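Local structure of exopolygalacturonate lyase (Vibrio vulnificus, 5A29) at residues A[174-188]-A[196-210]. The protein probably cleaves polygalacturonate, the backbone of pectin, by metal-assisted beta-elimination, as a family 2 polysaccharide lyase that carries a manganese ion. Residues are numbered along the deposited sequence; the frame is centred on the assembly and turned at random. Where two conformers were deposited one is given.
Sequences ERYIKAFWQAHVEDW and HGSYSKNYDDKVFHR. With MN (manganese (II) ion), chain C; EDO (1,2-ethanediol), chain K; EDO (1,2-ethanediol), chain G; EDO (1,2-ethanediol), chain N.
Phe208 drives the rim of its ring into the face of Trp181, a good instance of an irregular loop moulding itself to a helix. The pair is edge-to-face, with planes 64° apart, while CG2 of Ile177 meets the phenyl edge. Val207 forks: its CG1 rests on CB of Lys178 at 3.7 Å, and CG2 reaches the six-membered ring of Trp188. Over that indole Arg210 lies flat, its guanidinium parallel to within 2° and CD above the ring, with Val185 against the opposite face. At the other end Arg175, bent at chi3 (40°), tilts its guanidinium over the Tyr203 face in a cation-pi contact, CZ standing 4.2 Å from the ring centroid. Near the helix C-terminus Gly197 presents its bare CA to the face of His184, whose NE2 is hydrogen-bonded to His153 ND1.

Between these bumps polar groups are held by shared bonds. Gln182 NE2 donates to Asn202 O (3.2 Å). In a salt-bridge network of Glu174, Lys178 and Asp205, Lys178, extended beyond CG, carries NZ to Asp205 O (3.1 Å), Glu174 OE2 (2.7 Å) and Asn255 O. Asp205 OD1 accepts from Tyr203 OH at 2.6 Å and, in a weak hydrogen bond that is part of a salt bridge, from Lys178 NZ. The part of the loop running on from His196, a manganese ligand with His133 and Glu154, is thus fastened along helix 170-184, and the lysine's charge probably offsets the repulsion between the neighbouring carboxylates of Glu174 and Asp205.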
ATOM      1  N   GLU A 174       9.065  19.010  -2.453  1.00 23.97           N
ATOM      2  CA  GLU A 174       9.425  19.100  -3.907  0.50 24.58           C
ATOM      3  C   GLU A 174      10.736  18.394  -4.231  1.00 24.06           C
ATOM      4  O   GLU A 174      10.799  17.569  -5.161  1.00 24.34           O
ATOM      5  CB  GLU A 174       9.530  20.552  -4.383  0.50 23.01           C
ATOM      6  CG  GLU A 174       9.903  20.700  -5.860  0.50 22.40           C
ATOM      7  CD  GLU A 174      10.301  22.113  -6.226  0.50 22.86           C
ATOM      8  OE1 GLU A 174       9.846  23.019  -5.513  0.50 25.37           O
ATOM      9  OE2 GLU A 174      11.071  22.314  -7.194  0.50 20.87           O
ATOM     10  N   ARG A 175      11.823  18.710  -3.506  1.00 25.84           N
ATOM     11  CA  ARG A 175      13.086  18.024  -3.767  1.00 25.71           C
ATOM     12  C   ARG A 175      13.009  16.502  -3.583  1.00 26.32           C
ATOM     13  O   ARG A 175      13.629  15.724  -4.335  1.00 24.82           O
ATOM     14  CB  ARG A 175      14.261  18.560  -2.937  1.00 28.57           C
ATOM     15  CG  ARG A 175      14.619  20.027  -3.262  1.00 32.07           C
ATOM     16  CD  ARG A 175      15.650  20.558  -2.260  1.00 28.87           C
ATOM     17  NE  ARG A 175      16.694  19.566  -1.896  1.00 33.51           N
ATOM     18  CZ  ARG A 175      17.807  19.319  -2.579  1.00 35.66           C
ATOM     19  NH1 ARG A 175      18.074  19.991  -3.698  1.00 37.20           N
ATOM     20  NH2 ARG A 175      18.665  18.415  -2.127  1.00 33.03           N
ATOM     21  N   TYR A 176      12.279  16.064  -2.567  1.00 23.27           N
ATOM     22  CA  TYR A 176      12.118  14.626  -2.363  1.00 23.17           C
ATOM     23  C   TYR A 176      11.496  13.919  -3.601  1.00 19.42           C
ATOM     24  O   TYR A 176      12.046  12.918  -4.051  1.00 22.05           O
ATOM     25  CB  TYR A 176      11.279  14.303  -1.090  1.00 21.96           C
ATOM     26  CG  TYR A 176      11.074  12.815  -1.019  1.00 21.20           C
ATOM     27  CD1 TYR A 176      12.123  11.994  -0.674  1.00 20.09           C
ATOM     28  CD2 TYR A 176       9.857  12.249  -1.403  1.00 23.12           C
ATOM     29  CE1 TYR A 176      11.998  10.636  -0.688  1.00 24.32           C
ATOM     30  CE2 TYR A 176       9.704  10.864  -1.450  1.00 21.97           C
ATOM     31  CZ  TYR A 176      10.775  10.084  -1.104  1.00 22.75           C
ATOM     32  OH  TYR A 176      10.648   8.742  -1.081  1.00 24.38           O
ATOM     33  N   ILE A 177      10.341  14.388  -4.062  1.00 19.56           N
ATOM     34  CA  ILE A 177       9.668  13.765  -5.206  1.00 20.09           C
ATOM     35  C   ILE A 177      10.592  13.732  -6.451  1.00 23.47           C
ATOM     36  O   ILE A 177      10.672  12.724  -7.167  1.00 19.36           O
ATOM     37  CB  ILE A 177       8.339  14.491  -5.499  1.00 19.71           C
ATOM     38  CG1 ILE A 177       7.355  14.232  -4.332  1.00 20.36           C
ATOM     39  CG2 ILE A 177       7.709  14.095  -6.838  1.00 16.84           C
ATOM     40  CD1 ILE A 177       6.123  15.137  -4.421  1.00 15.96           C
ATOM     41  N   LYS A 178      11.283  14.853  -6.713  1.00 20.31           N
ATOM     42  CA  LYS A 178      12.251  14.916  -7.853  1.00 22.72           C
ATOM     43  C   LYS A 178      13.423  13.967  -7.644  1.00 22.98           C
ATOM     44  O   LYS A 178      13.829  13.275  -8.568  1.00 24.85           O
ATOM     45  CB  LYS A 178      12.721  16.391  -8.039  1.00 22.42           C
ATOM     46  CG  LYS A 178      11.603  17.277  -8.584  1.00 23.43           C
ATOM     47  CD  LYS A 178      12.158  18.731  -8.764  1.00 24.47           C
ATOM     48  CE  LYS A 178      11.095  19.622  -9.380  1.00 29.21           C
ATOM     49  NZ  LYS A 178      11.593  21.020  -9.540  1.00 28.52           N
ATOM     50  N   ALA A 179      13.877  13.818  -6.400  1.00 24.71           N
ATOM     51  CA  ALA A 179      14.988  12.921  -6.085  1.00 23.45           C
ATOM     52  C   ALA A 179      14.540  11.481  -6.170  1.00 22.87           C
ATOM     53  O   ALA A 179      15.306  10.614  -6.586  1.00 22.48           O
ATOM     54  CB  ALA A 179      15.562  13.199  -4.686  1.00 25.17           C
ATOM     55  N   PHE A 180      13.277  11.222  -5.810  1.00 20.26           N
ATOM     56  CA  PHE A 180      12.758   9.810  -5.814  1.00 19.59           C
ATOM     57  C   PHE A 180      12.778   9.339  -7.308  1.00 20.38           C
ATOM     58  O   PHE A 180      13.275   8.276  -7.652  1.00 21.48           O
ATOM     59  CB  PHE A 180      11.302   9.918  -5.238  1.00 21.04           C
ATOM     60  CG  PHE A 180      10.522   8.610  -5.214  1.00 21.57           C
ATOM     61  CD1 PHE A 180      11.156   7.386  -5.113  1.00 23.87           C
ATOM     62  CD2 PHE A 180       9.144   8.651  -5.216  1.00 23.80           C
ATOM     63  CE1 PHE A 180      10.424   6.171  -5.016  1.00 25.04           C
ATOM     64  CE2 PHE A 180       8.375   7.468  -5.148  1.00 22.93           C
ATOM     65  CZ  PHE A 180       9.022   6.215  -5.091  1.00 25.12           C
ATOM     66  N   TRP A 181      12.167  10.116  -8.181  1.00 21.20           N
ATOM     67  CA  TRP A 181      12.172   9.775  -9.626  1.00 22.37           C
ATOM     68  C   TRP A 181      13.630   9.658 -10.154  1.00 23.33           C
ATOM     69  O   TRP A 181      13.984   8.687 -10.807  1.00 20.94           O
ATOM     70  CB  TRP A 181      11.355  10.786 -10.423  1.00 19.25           C
ATOM     71  CG  TRP A 181       9.890  10.446 -10.508  1.00 22.95           C
ATOM     72  CD1 TRP A 181       8.930  10.551  -9.476  1.00 21.01           C
ATOM     73  CD2 TRP A 181       9.196   9.945 -11.656  1.00 23.52           C
ATOM     74  NE1 TRP A 181       7.693  10.135  -9.956  1.00 19.91           N
ATOM     75  CE2 TRP A 181       7.823   9.785 -11.285  1.00 23.43           C
ATOM     76  CE3 TRP A 181       9.589   9.654 -12.999  1.00 23.93           C
ATOM     77  CZ2 TRP A 181       6.864   9.346 -12.184  1.00 21.09           C
ATOM     78  CZ3 TRP A 181       8.639   9.201 -13.891  1.00 22.28           C
ATOM     79  CH2 TRP A 181       7.278   9.067 -13.496  1.00 22.61           C
ATOM     80  N   GLN A 182      14.466  10.637  -9.831  1.00 24.53           N
ATOM     81  CA  GLN A 182      15.867  10.653 -10.340  1.00 24.41           C
ATOM     82  C   GLN A 182      16.641   9.419  -9.873  1.00 27.15           C
ATOM     83  O   GLN A 182      17.365   8.797 -10.629  1.00 25.28           O
ATOM     84  CB  GLN A 182      16.526  12.003  -9.900  1.00 25.21           C
ATOM     85  CG  GLN A 182      18.054  12.061 -10.092  1.00 30.62           C
ATOM     86  CD  GLN A 182      18.434  12.317 -11.563  1.00 36.14           C
ATOM     87  OE1 GLN A 182      17.582  12.299 -12.428  1.00 40.47           O
ATOM     88  NE2 GLN A 182      19.715  12.518 -11.837  1.00 41.66           N
ATOM     89  N   ALA A 183      16.429   8.959  -8.644  1.00 24.10           N
ATOM     90  CA  ALA A 183      17.175   7.849  -8.133  1.00 23.86           C
ATOM     91  C   ALA A 183      16.617   6.520  -8.563  1.00 24.98           C
ATOM     92  O   ALA A 183      17.316   5.556  -8.508  1.00 23.64           O
ATOM     93  CB  ALA A 183      17.229   7.895  -6.588  1.00 27.91           C
ATOM     94  N   HIS A 184      15.341   6.439  -8.893  1.00 21.84           N
ATOM     95  CA  HIS A 184      14.787   5.096  -9.182  1.00 23.61           C
ATOM     96  C   HIS A 184      14.552   4.828 -10.662  1.00 20.63           C
ATOM     97  O   HIS A 184      14.521   3.671 -11.055  1.00 26.09           O
ATOM     98  CB  HIS A 184      13.489   4.895  -8.361  1.00 22.38           C
ATOM     99  CG  HIS A 184      13.771   4.759  -6.900  1.00 23.23           C
ATOM    100  ND1 HIS A 184      13.838   3.525  -6.280  1.00 24.11           N
ATOM    101  CD2 HIS A 184      14.016   5.694  -5.940  1.00 24.26           C
ATOM    102  CE1 HIS A 184      14.145   3.709  -4.998  1.00 26.00           C
ATOM    103  NE2 HIS A 184      14.251   5.008  -4.764  1.00 25.28           N
ATOM    104  N   VAL A 185      14.439   5.869 -11.484  1.00 23.51           N
ATOM    105  CA  VAL A 185      14.191   5.603 -12.936  1.00 21.70           C
ATOM    106  C   VAL A 185      15.581   5.286 -13.575  1.00 27.58           C
ATOM    107  O   VAL A 185      16.498   6.116 -13.560  1.00 25.04           O
ATOM    108  CB  VAL A 185      13.489   6.765 -13.660  1.00 25.27           C
ATOM    109  CG1 VAL A 185      13.488   6.507 -15.180  1.00 22.22           C
ATOM    110  CG2 VAL A 185      12.033   6.899 -13.182  1.00 21.44           C
ATOM    111  N   GLU A 186      15.772   4.058 -14.024  1.00 24.43           N
ATOM    112  CA  GLU A 186      17.058   3.676 -14.542  1.00 26.23           C
ATOM    113  C   GLU A 186      17.161   4.083 -16.020  1.00 32.42           C
ATOM    114  O   GLU A 186      18.264   4.237 -16.523  1.00 26.59           O
ATOM    115  CB  GLU A 186      17.232   2.177 -14.495  1.00 28.95           C
ATOM    116  CG  GLU A 186      17.367   1.669 -13.067  1.00 35.50           C
ATOM    117  CD  GLU A 186      17.760   0.215 -12.981  1.00 37.25           C
ATOM    118  OE1 GLU A 186      17.856  -0.451 -14.029  1.00 39.52           O
ATOM    119  OE2 GLU A 186      17.979  -0.255 -11.846  1.00 32.88           O
ATOM    120  N   ASP A 187      16.039   4.167 -16.718  1.00 28.45           N
ATOM    121  CA  ASP A 187      16.096   4.294 -18.190  1.00 32.60           C
ATOM    122  C   ASP A 187      14.889   5.088 -18.557  1.00 25.82           C
ATOM    123  O   ASP A 187      13.789   4.654 -18.328  1.00 24.15           O
ATOM    124  CB  ASP A 187      15.982   2.875 -18.781  1.00 33.35           C
ATOM    125  CG  ASP A 187      16.077   2.819 -20.311  1.00 40.22           C
ATOM    126  OD1 ASP A 187      15.562   3.690 -21.046  1.00 34.71           O
ATOM    127  OD2 ASP A 187      16.561   1.775 -20.797  1.00 51.33           O
ATOM    128  N   TRP A 188      15.098   6.275 -19.114  1.00 23.62           N
ATOM    129  CA  TRP A 188      13.961   7.135 -19.478  1.00 26.91           C
ATOM    130  C   TRP A 188      13.195   6.794 -20.743  1.00 28.38           C
ATOM    131  O   TRP A 188      12.308   7.553 -21.156  1.00 27.71           O
ATOM    132  CB  TRP A 188      14.437   8.591 -19.518  1.00 26.02           C
ATOM    133  CG  TRP A 188      14.845   8.998 -18.148  1.00 26.85           C
ATOM    134  CD1 TRP A 188      16.085   8.905 -17.570  1.00 30.38           C
ATOM    135  CD2 TRP A 188      13.969   9.533 -17.157  1.00 25.48           C
ATOM    136  NE1 TRP A 188      16.020   9.348 -16.240  1.00 29.18           N
ATOM    137  CE2 TRP A 188      14.738   9.755 -15.982  1.00 24.54           C
ATOM    138  CE3 TRP A 188      12.612   9.868 -17.156  1.00 22.68           C
ATOM    139  CZ2 TRP A 188      14.195  10.313 -14.811  1.00 25.69           C
ATOM    140  CZ3 TRP A 188      12.051  10.381 -15.981  1.00 23.56           C
ATOM    141  CH2 TRP A 188      12.866  10.599 -14.806  1.00 21.02           C
ATOM    142  N   HIS A 196      16.348  -0.065  -5.402  1.00 25.45           N
ATOM    143  CA  HIS A 196      17.313   0.347  -4.391  1.00 27.46           C
ATOM    144  C   HIS A 196      17.948   1.665  -4.752  1.00 32.03           C
ATOM    145  O   HIS A 196      18.945   1.688  -5.469  1.00 33.17           O
ATOM    146  CB  HIS A 196      18.370  -0.731  -4.236  1.00 24.81           C
ATOM    147  CG  HIS A 196      17.858  -1.964  -3.592  1.00 28.54           C
ATOM    148  ND1 HIS A 196      18.502  -3.178  -3.674  1.00 25.66           N
ATOM    149  CD2 HIS A 196      16.718  -2.182  -2.880  1.00 23.21           C
ATOM    150  CE1 HIS A 196      17.804  -4.086  -2.991  1.00 30.94           C
ATOM    151  NE2 HIS A 196      16.731  -3.495  -2.491  1.00 24.60           N
ATOM    152  N   GLY A 197      17.362   2.773  -4.311  1.00 23.56           N
ATOM    153  CA  GLY A 197      17.797   4.101  -4.753  1.00 23.01           C
ATOM    154  C   GLY A 197      19.059   4.557  -4.028  1.00 24.88           C
ATOM    155  O   GLY A 197      19.234   4.325  -2.773  1.00 24.16           O
ATOM    156  N   SER A 198      19.986   5.160  -4.783  1.00 23.69           N
ATOM    157  CA  SER A 198      21.281   5.473  -4.166  1.00 26.21           C
ATOM    158  C   SER A 198      21.261   6.817  -3.436  1.00 22.78           C
ATOM    159  O   SER A 198      20.823   7.823  -4.012  1.00 28.16           O
ATOM    160  CB  SER A 198      22.415   5.549  -5.233  1.00 28.50           C
ATOM    161  OG  SER A 198      23.574   5.961  -4.520  1.00 29.42           O
ATOM    162  N   TYR A 199      21.749   6.846  -2.195  1.00 25.86           N
ATOM    163  CA  TYR A 199      21.932   8.135  -1.501  1.00 29.11           C
ATOM    164  C   TYR A 199      23.105   8.990  -2.126  1.00 34.84           C
ATOM    165  O   TYR A 199      23.261  10.139  -1.755  1.00 39.24           O
ATOM    166  CB  TYR A 199      22.101   7.990   0.030  1.00 31.30           C
ATOM    167  CG  TYR A 199      20.813   7.546   0.726  1.00 32.00           C
ATOM    168  CD1 TYR A 199      19.728   8.440   0.880  1.00 29.50           C
ATOM    169  CD2 TYR A 199      20.648   6.232   1.134  1.00 31.05           C
ATOM    170  CE1 TYR A 199      18.548   8.052   1.523  1.00 27.72           C
ATOM    171  CE2 TYR A 199      19.452   5.818   1.755  1.00 29.57           C
ATOM    172  CZ  TYR A 199      18.413   6.720   1.920  1.00 26.39           C
ATOM    173  OH  TYR A 199      17.225   6.304   2.481  1.00 27.80           O
ATOM    174  N   SER A 200      23.842   8.426  -3.083  1.00 34.89           N
ATOM    175  CA  SER A 200      24.903   9.165  -3.825  1.00 40.24           C
ATOM    176  C   SER A 200      24.454   9.652  -5.189  1.00 45.41           C
ATOM    177  O   SER A 200      25.266  10.155  -5.925  1.00 44.01           O
ATOM    178  CB  SER A 200      26.079   8.245  -4.111  1.00 34.01           C
ATOM    179  OG  SER A 200      26.538   7.660  -2.929  1.00 44.65           O
ATOM    180  N   LYS A 201      23.205   9.423  -5.587  1.00 37.55           N
ATOM    181  CA  LYS A 201      22.769   9.828  -6.917  1.00 35.94           C
ATOM    182  C   LYS A 201      22.678  11.335  -6.875  1.00 39.04           C
ATOM    183  O   LYS A 201      22.174  11.862  -5.891  1.00 34.95           O
ATOM    184  CB  LYS A 201      21.401   9.189  -7.232  1.00 33.99           C
ATOM    185  CG  LYS A 201      20.792   9.624  -8.540  1.00 30.78           C
ATOM    186  CD  LYS A 201      21.248   8.657  -9.635  1.00 34.14           C
ATOM    187  CE  LYS A 201      20.863   9.200 -11.018  1.00 32.48           C
ATOM    188  NZ  LYS A 201      21.631   8.400 -12.011  1.00 36.04           N
ATOM    189  N   ASN A 202      23.154  12.059  -7.902  1.00 32.25           N
ATOM    190  CA  ASN A 202      22.959  13.535  -7.905  1.00 31.51           C
ATOM    191  C   ASN A 202      21.538  14.039  -8.136  1.00 30.66           C
ATOM    192  O   ASN A 202      20.838  13.566  -9.001  1.00 35.56           O
ATOM    193  CB  ASN A 202      23.900  14.206  -8.927  1.00 33.62           C
ATOM    194  CG  ASN A 202      25.355  13.939  -8.591  1.00 36.20           C
ATOM    195  OD1 ASN A 202      25.978  14.680  -7.834  1.00 45.04           O
ATOM    196  ND2 ASN A 202      25.855  12.813  -9.051  1.00 38.84           N
ATOM    197  N   TYR A 203      21.142  15.023  -7.340  1.00 29.38           N
ATOM    198  CA  TYR A 203      19.878  15.699  -7.461  1.00 31.43           C
ATOM    199  C   TYR A 203      19.795  16.378  -8.809  1.00 37.87           C
ATOM    200  O   TYR A 203      20.781  16.931  -9.262  1.00 37.65           O
ATOM    201  CB  TYR A 203      19.711  16.738  -6.344  1.00 30.70           C
ATOM    202  CG  TYR A 203      18.393  17.475  -6.448  1.00 30.48           C
ATOM    203  CD1 TYR A 203      17.192  16.835  -6.102  1.00 28.21           C
ATOM    204  CD2 TYR A 203      18.322  18.797  -6.903  1.00 31.66           C
ATOM    205  CE1 TYR A 203      15.961  17.479  -6.233  1.00 25.86           C
ATOM    206  CE2 TYR A 203      17.085  19.462  -7.016  1.00 30.59           C
ATOM    207  CZ  TYR A 203      15.908  18.784  -6.650  1.00 29.30           C
ATOM    208  OH  TYR A 203      14.669  19.385  -6.800  1.00 29.95           O
ATOM    209  N   ASP A 204      18.610  16.413  -9.405  1.00 31.23           N
ATOM    210  CA  ASP A 204      18.386  17.174 -10.627  1.00 31.88           C
ATOM    211  C   ASP A 204      17.043  17.880 -10.600  1.00 32.61           C
ATOM    212  O   ASP A 204      15.977  17.238 -10.686  1.00 27.23           O
ATOM    213  CB  ASP A 204      18.515  16.246 -11.848  1.00 32.73           C
ATOM    214  CG  ASP A 204      18.255  16.959 -13.187  1.00 36.83           C
ATOM    215  OD1 ASP A 204      17.943  18.189 -13.250  1.00 30.92           O
ATOM    216  OD2 ASP A 204      18.263  16.217 -14.194  1.00 36.44           O
ATOM    217  N   ASP A 205      17.101  19.200 -10.454  1.00 25.58           N
ATOM    218  CA  ASP A 205      15.906  19.995 -10.336  1.00 31.55           C
ATOM    219  C   ASP A 205      15.050  19.916 -11.593  1.00 27.55           C
ATOM    220  O   ASP A 205      13.857  20.214 -11.555  1.00 29.31           O
ATOM    221  CB  ASP A 205      16.219  21.466  -9.966  1.00 31.38           C
ATOM    222  CG  ASP A 205      15.084  22.127  -9.244  1.00 39.36           C
ATOM    223  OD1 ASP A 205      14.624  21.608  -8.181  1.00 41.53           O
ATOM    224  OD2 ASP A 205      14.560  23.111  -9.788  1.00 41.61           O
ATOM    225  N   LYS A 206      15.655  19.515 -12.707  1.00 25.67           N
ATOM    226  CA  LYS A 206      14.913  19.552 -13.980  1.00 27.79           C
ATOM    227  C   LYS A 206      14.559  18.159 -14.479  1.00 28.26           C
ATOM    228  O   LYS A 206      14.193  18.001 -15.658  1.00 26.22           O
ATOM    229  CB  LYS A 206      15.748  20.280 -15.040  1.00 29.32           C
ATOM    230  CG  LYS A 206      16.117  21.684 -14.525  1.00 32.75           C
ATOM    231  CD  LYS A 206      16.892  22.523 -15.543  1.00 42.22           C
ATOM    232  CE  LYS A 206      15.963  23.348 -16.401  1.00 61.06           C
ATOM    233  NZ  LYS A 206      15.490  22.558 -17.589  1.00 74.11           N
ATOM    234  N   VAL A 207      14.625  17.173 -13.562  1.00 25.67           N
ATOM    235  CA  VAL A 207      14.196  15.783 -13.847  1.00 25.55           C
ATOM    236  C   VAL A 207      12.910  15.674 -14.682  1.00 23.83           C
ATOM    237  O   VAL A 207      12.895  14.913 -15.660  1.00 29.14           O
ATOM    238  CB  VAL A 207      14.197  14.892 -12.571  1.00 26.13           C
ATOM    239  CG1 VAL A 207      13.112  15.370 -11.562  1.00 22.15           C
ATOM    240  CG2 VAL A 207      14.104  13.394 -12.918  1.00 26.83           C
ATOM    241  N   PHE A 208      11.834  16.399 -14.377  1.00 23.45           N
ATOM    242  CA  PHE A 208      10.560  16.170 -15.088  1.00 24.54           C
ATOM    243  C   PHE A 208      10.489  16.960 -16.420  1.00 27.02           C
ATOM    244  O   PHE A 208       9.490  16.907 -17.150  1.00 27.90           O
ATOM    245  CB  PHE A 208       9.376  16.516 -14.217  1.00 21.90           C
ATOM    246  CG  PHE A 208       9.181  15.544 -13.074  1.00 25.69           C
ATOM    247  CD1 PHE A 208       8.794  14.220 -13.344  1.00 23.53           C
ATOM    248  CD2 PHE A 208       9.350  15.957 -11.741  1.00 23.92           C
ATOM    249  CE1 PHE A 208       8.550  13.323 -12.285  1.00 23.28           C
ATOM    250  CE2 PHE A 208       9.169  15.040 -10.673  1.00 23.10           C
ATOM    251  CZ  PHE A 208       8.776  13.718 -10.971  1.00 20.64           C
ATOM    252  N   HIS A 209      11.526  17.754 -16.676  1.00 29.41           N
ATOM    253  CA  HIS A 209      11.596  18.502 -17.957  1.00 28.44           C
ATOM    254  C   HIS A 209      12.012  17.616 -19.175  1.00 30.06           C
ATOM    255  O   HIS A 209      11.821  18.026 -20.344  1.00 29.06           O
ATOM    256  CB  HIS A 209      12.575  19.693 -17.844  1.00 29.32           C
ATOM    257  CG  HIS A 209      12.220  20.693 -16.772  1.00 36.32           C
ATOM    258  ND1 HIS A 209      12.660  22.003 -16.805  1.00 36.92           N
ATOM    259  CD2 HIS A 209      11.521  20.565 -15.613  1.00 39.86           C
ATOM    260  CE1 HIS A 209      12.254  22.635 -15.717  1.00 45.37           C
ATOM    261  NE2 HIS A 209      11.561  21.786 -14.975  1.00 44.13           N
ATOM    262  N   ARG A 210      12.580  16.431 -18.949  1.00 26.71           N
ATOM    263  CA  ARG A 210      12.704  15.445 -20.076  1.00 27.90           C
ATOM    264  C   ARG A 210      11.416  15.248 -20.863  1.00 27.53           C
ATOM    265  O   ARG A 210      10.302  15.178 -20.297  1.00 26.99           O
ATOM    266  CB  ARG A 210      13.259  14.083 -19.645  1.00 28.64           C
ATOM    267  CG  ARG A 210      14.384  14.192 -18.646  1.00 31.70           C
ATOM    268  CD  ARG A 210      14.652  12.847 -17.971  1.00 31.57           C
ATOM    269  NE  ARG A 210      15.929  12.850 -17.208  1.00 31.70           N
ATOM    270  CZ  ARG A 210      17.075  12.430 -17.755  1.00 32.48           C
ATOM    271  NH1 ARG A 210      17.090  12.022 -19.022  1.00 34.06           N
ATOM    272  NH2 ARG A 210      18.212  12.430 -17.069  1.00 29.75           N
TER
HETATM  273 MN    MN C 601      15.371  -4.478  -1.221  1.00 20.94          MN
HETATM  274  C1  EDO K1575      17.073  16.259 -17.316  1.00 40.54           C
HETATM  275  O1  EDO K1575      18.255  16.959 -16.907  1.00 41.27           O
HETATM  276  C2  EDO K1575      16.039  17.316 -17.625  1.00 44.84           C
HETATM  277  O2  EDO K1575      16.581  18.084 -18.705  1.00 54.56           O
HETATM  278  C1  EDO G1571      18.242  -1.951  -7.961  1.00 45.49           C
HETATM  279  O1  EDO G1571      17.935  -0.545  -7.829  1.00 44.49           O
HETATM  280  C2  EDO G1571      17.096  -2.873  -7.520  1.00 44.07           C
HETATM  281  O2  EDO G1571      16.110  -3.117  -8.571  1.00 39.79           O
HETATM  282  C1  EDO N1578       7.662  16.467 -20.064  1.00 34.64           C
HETATM  283  O1  EDO N1578       8.361  17.604 -19.569  1.00 36.40           O
HETATM  284  C2  EDO N1578       6.612  16.959 -21.053  1.00 42.64           C
HETATM  285  O2  EDO N1578       5.770  17.845 -20.350  1.00 46.23           O
HETATM  286  O   HOH W   1      16.136  15.043  -9.009  1.00 32.24           O
HETATM  287  O   HOH W   2      10.918  22.600 -12.308  1.00 41.12           O
HETATM  288  O   HOH W   3      17.187  13.913 -14.743  1.00 36.85           O
HETATM  289  O   HOH W   4      19.988   5.582  -7.495  1.00 30.34           O
HETATM  290  O   HOH W   5      13.825  -5.487   0.084  1.00 20.22           O